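Local coordinates for MoaF-like domain-containing protein (Burkholderia vietnamiensis, PDB 5HAL) that is of unknown function but has a calycin-like beta barrel of the MoaF-like family, which may bind a small ligand, at residues P16-K21 with Y61-V66. Numbering follows the deposited sequence.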
ATOM      1  N   PRO A  16      -8.019 -11.099   3.851  1.00 39.20           N
ATOM      2  CA  PRO A  16      -8.418  -9.727   4.177  1.00 34.61           C
ATOM      3  C   PRO A  16      -9.601  -9.308   3.330  1.00 36.68           C
ATOM      4  O   PRO A  16      -9.799  -9.842   2.229  1.00 36.37           O
ATOM      5  CB  PRO A  16      -7.169  -8.908   3.828  1.00 30.22           C
ATOM      6  CG  PRO A  16      -6.547  -9.685   2.709  1.00 30.86           C
ATOM      7  CD  PRO A  16      -6.786 -11.140   3.046  1.00 31.47           C
ATOM      8  N   PRO A  17     -10.419  -8.362   3.807  1.00 36.78           N
ATOM      9  CA  PRO A  17     -11.602  -7.978   3.029  1.00 33.34           C
ATOM     10  C   PRO A  17     -11.246  -7.297   1.733  1.00 34.40           C
ATOM     11  O   PRO A  17     -12.090  -7.256   0.832  1.00 35.85           O
ATOM     12  CB  PRO A  17     -12.363  -7.026   3.961  1.00 38.01           C
ATOM     13  CG  PRO A  17     -11.601  -7.026   5.262  1.00 40.62           C
ATOM     14  CD  PRO A  17     -10.240  -7.522   5.004  1.00 32.58           C
ATOM     15  N   PHE A  18     -10.023  -6.780   1.602  1.00 27.96           N
ATOM     16  CA  PHE A  18      -9.587  -6.121   0.381  1.00 31.07           C
ATOM     17  C   PHE A  18      -8.928  -7.074  -0.618  1.00 31.44           C
ATOM     18  O   PHE A  18      -8.448  -6.620  -1.664  1.00 28.76           O
ATOM     19  CB  PHE A  18      -8.643  -4.955   0.716  1.00 28.93           C
ATOM     20  CG  PHE A  18      -7.599  -5.270   1.757  1.00 31.26           C
ATOM     21  CD1 PHE A  18      -7.824  -4.980   3.101  1.00 27.70           C
ATOM     22  CD2 PHE A  18      -6.374  -5.826   1.390  1.00 25.46           C
ATOM     23  CE1 PHE A  18      -6.846  -5.253   4.057  1.00 31.28           C
ATOM     24  CE2 PHE A  18      -5.395  -6.113   2.348  1.00 21.64           C
ATOM     25  CZ  PHE A  18      -5.626  -5.818   3.675  1.00 25.73           C
ATOM     26  N   ALA A  19      -8.922  -8.377  -0.349  1.00 30.00           N
ATOM     27  CA  ALA A  19      -8.338  -9.317  -1.303  1.00 30.89           C
ATOM     28  C   ALA A  19      -9.140  -9.317  -2.604  1.00 35.01           C
ATOM     29  O   ALA A  19     -10.363  -9.183  -2.596  1.00 33.32           O
ATOM     30  CB  ALA A  19      -8.292 -10.734  -0.714  1.00 29.33           C
ATOM     31  N   GLY A  20      -8.445  -9.464  -3.728  1.00 28.86           N
ATOM     32  CA  GLY A  20      -9.116  -9.487  -5.015  1.00 32.09           C
ATOM     33  C   GLY A  20      -9.544  -8.131  -5.543  1.00 29.67           C
ATOM     34  O   GLY A  20     -10.328  -8.078  -6.493  1.00 34.94           O
ATOM     35  N   LYS A  21      -9.031  -7.036  -4.979  1.00 26.66           N
ATOM     36  CA  LYS A  21      -9.449  -5.683  -5.313  1.00 31.01           C
ATOM     37  C   LYS A  21      -8.231  -4.793  -5.499  1.00 32.79           C
ATOM     38  O   LYS A  21      -7.147  -5.080  -4.987  1.00 30.49           O
ATOM     39  CB  LYS A  21     -10.352  -5.091  -4.211  1.00 28.31           C
ATOM     40  CG  LYS A  21     -11.690  -5.839  -4.067  1.00 36.79           C
ATOM     41  CD  LYS A  21     -12.363  -5.470  -2.751  1.00 43.21           C
ATOM     42  CE  LYS A  21     -13.544  -6.383  -2.472  1.00 53.11           C
ATOM     43  NZ  LYS A  21     -14.003  -6.222  -1.068  1.00 60.38           N
ATOM     44  N   TYR A  61       2.796  -9.257   1.785  1.00 26.53           N
ATOM     45  CA  TYR A  61       2.478  -8.309   2.848  1.00 27.18           C
ATOM     46  C   TYR A  61       1.854  -9.031   4.034  1.00 25.53           C
ATOM     47  O   TYR A  61       1.341 -10.145   3.914  1.00 29.12           O
ATOM     48  CB  TYR A  61       1.529  -7.197   2.352  1.00 20.39           C
ATOM     49  CG  TYR A  61       0.162  -7.719   1.964  1.00 23.56           C
ATOM     50  CD1 TYR A  61      -0.082  -8.207   0.685  1.00 21.86           C
ATOM     51  CD2 TYR A  61      -0.888  -7.734   2.886  1.00 25.20           C
ATOM     52  CE1 TYR A  61      -1.344  -8.699   0.329  1.00 26.31           C
ATOM     53  CE2 TYR A  61      -2.153  -8.229   2.541  1.00 23.07           C
ATOM     54  CZ  TYR A  61      -2.372  -8.712   1.270  1.00 22.43           C
ATOM     55  OH  TYR A  61      -3.618  -9.193   0.939  1.00 26.56           O
ATOM     56  N   THR A  62       1.903  -8.370   5.186  1.00 25.51           N
ATOM     57  CA  THR A  62       1.104  -8.713   6.352  1.00 26.96           C
ATOM     58  C   THR A  62       0.016  -7.662   6.518  1.00 24.43           C
ATOM     59  O   THR A  62       0.138  -6.537   6.031  1.00 25.07           O
ATOM     60  CB  THR A  62       1.963  -8.778   7.630  1.00 30.84           C
ATOM     61  OG1 THR A  62       2.559  -7.490   7.886  1.00 28.10           O
ATOM     62  CG2 THR A  62       3.079  -9.823   7.471  1.00 26.13           C
ATOM     63  N   TRP A  63      -1.058  -8.040   7.199  1.00 25.21           N
ATOM     64  CA  TRP A  63      -2.158  -7.119   7.448  1.00 25.92           C
ATOM     65  C   TRP A  63      -2.757  -7.455   8.802  1.00 30.14           C
ATOM     66  O   TRP A  63      -2.837  -8.630   9.168  1.00 33.51           O
ATOM     67  CB  TRP A  63      -3.235  -7.203   6.354  1.00 23.64           C
ATOM     68  CG  TRP A  63      -3.959  -8.525   6.325  1.00 22.69           C
ATOM     69  CD1 TRP A  63      -3.534  -9.679   5.729  1.00 25.31           C
ATOM     70  CD2 TRP A  63      -5.239  -8.822   6.905  1.00 28.74           C
ATOM     71  NE1 TRP A  63      -4.469 -10.678   5.903  1.00 24.87           N
ATOM     72  CE2 TRP A  63      -5.529 -10.175   6.615  1.00 28.65           C
ATOM     73  CE3 TRP A  63      -6.171  -8.074   7.632  1.00 28.63           C
ATOM     74  CZ2 TRP A  63      -6.703 -10.801   7.048  1.00 30.29           C
ATOM     75  CZ3 TRP A  63      -7.346  -8.695   8.059  1.00 31.27           C
ATOM     76  CH2 TRP A  63      -7.601 -10.047   7.763  1.00 36.86           C
ATOM     77  N   GLN A  64      -3.161  -6.420   9.547  1.00 28.57           N
ATOM     78  CA  GLN A  64      -3.814  -6.573  10.848  1.00 31.70           C
ATOM     79  C   GLN A  64      -4.855  -5.475  10.989  1.00 34.55           C
ATOM     80  O   GLN A  64      -4.576  -4.313  10.654  1.00 33.78           O
ATOM     81  CB  GLN A  64      -2.829  -6.460  12.027  1.00 38.92           C
ATOM     82  CG  GLN A  64      -1.550  -7.262  11.881  1.00 51.08           C
ATOM     83  CD  GLN A  64      -1.794  -8.760  11.987  1.00 66.10           C
ATOM     84  OE1 GLN A  64      -2.821  -9.197  12.513  1.00 66.75           O
ATOM     85  NE2 GLN A  64      -0.851  -9.555  11.478  1.00 71.14           N
ATOM     86  N   PRO A  65      -6.035  -5.790  11.515  1.00 33.98           N
ATOM     87  CA  PRO A  65      -6.996  -4.727  11.815  1.00 32.26           C
ATOM     88  C   PRO A  65      -6.473  -3.852  12.941  1.00 36.68           C
ATOM     89  O   PRO A  65      -5.853  -4.338  13.889  1.00 39.90           O
ATOM     90  CB  PRO A  65      -8.262  -5.493  12.233  1.00 37.21           C
ATOM     91  CG  PRO A  65      -7.762  -6.804  12.723  1.00 36.08           C
ATOM     92  CD  PRO A  65      -6.551  -7.123  11.878  1.00 32.21           C
ATOM     93  N   VAL A  66      -6.688  -2.546  12.810  1.00 38.22           N
ATOM     94  CA  VAL A  66      -6.418  -1.614  13.899  1.00 40.25           C
ATOM     95  C   VAL A  66      -7.667  -0.882  14.353  1.00 49.65           C
ATOM     96  O   VAL A  66      -7.655  -0.284  15.439  1.00 61.05           O
ATOM     97  CB  VAL A  66      -5.312  -0.603  13.527  1.00 46.99           C
ATOM     98  CG1 VAL A  66      -4.047  -1.338  13.091  1.00 36.29           C
ATOM     99  CG2 VAL A  66      -5.776   0.300  12.426  1.00 52.21           C
TER
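The N-terminal loop that leads into the first barrel strand, 22-27, packs against strand 56-67 by laying P16 on the indole of W63. CB of P16 stands over one face of that ring system, 3.6 Å from the centroid of the six-membered ring and 17° off its normal, a CH-pi contact. CG of P16 lies 3.5 Å from OH of Y61. R14 adds a cation-pi contact to the same indole and a hydrogen bond to the W63 carbonyl. A type I turn from P16 to A19, closed by the hydrogen bond from A19 N to P16 O, folds F18 back on P16, whose CB lies against one face of the phenyl near its rim. In this eight-stranded antiparallel calycin-like barrel, F18 enters an aromatic cluster with Y36, Y71 and F89. The phenyl directs an edge at the indole face, planes at 79°, with CZ of F18 3.8 Å from CB of W63. W63 holds CG between its backbone N and carbonyl carbon (chi1 66°), and its indole lies with one face against P16; CE2 of Y61 meets CE2 of F18 at 3.9 Å.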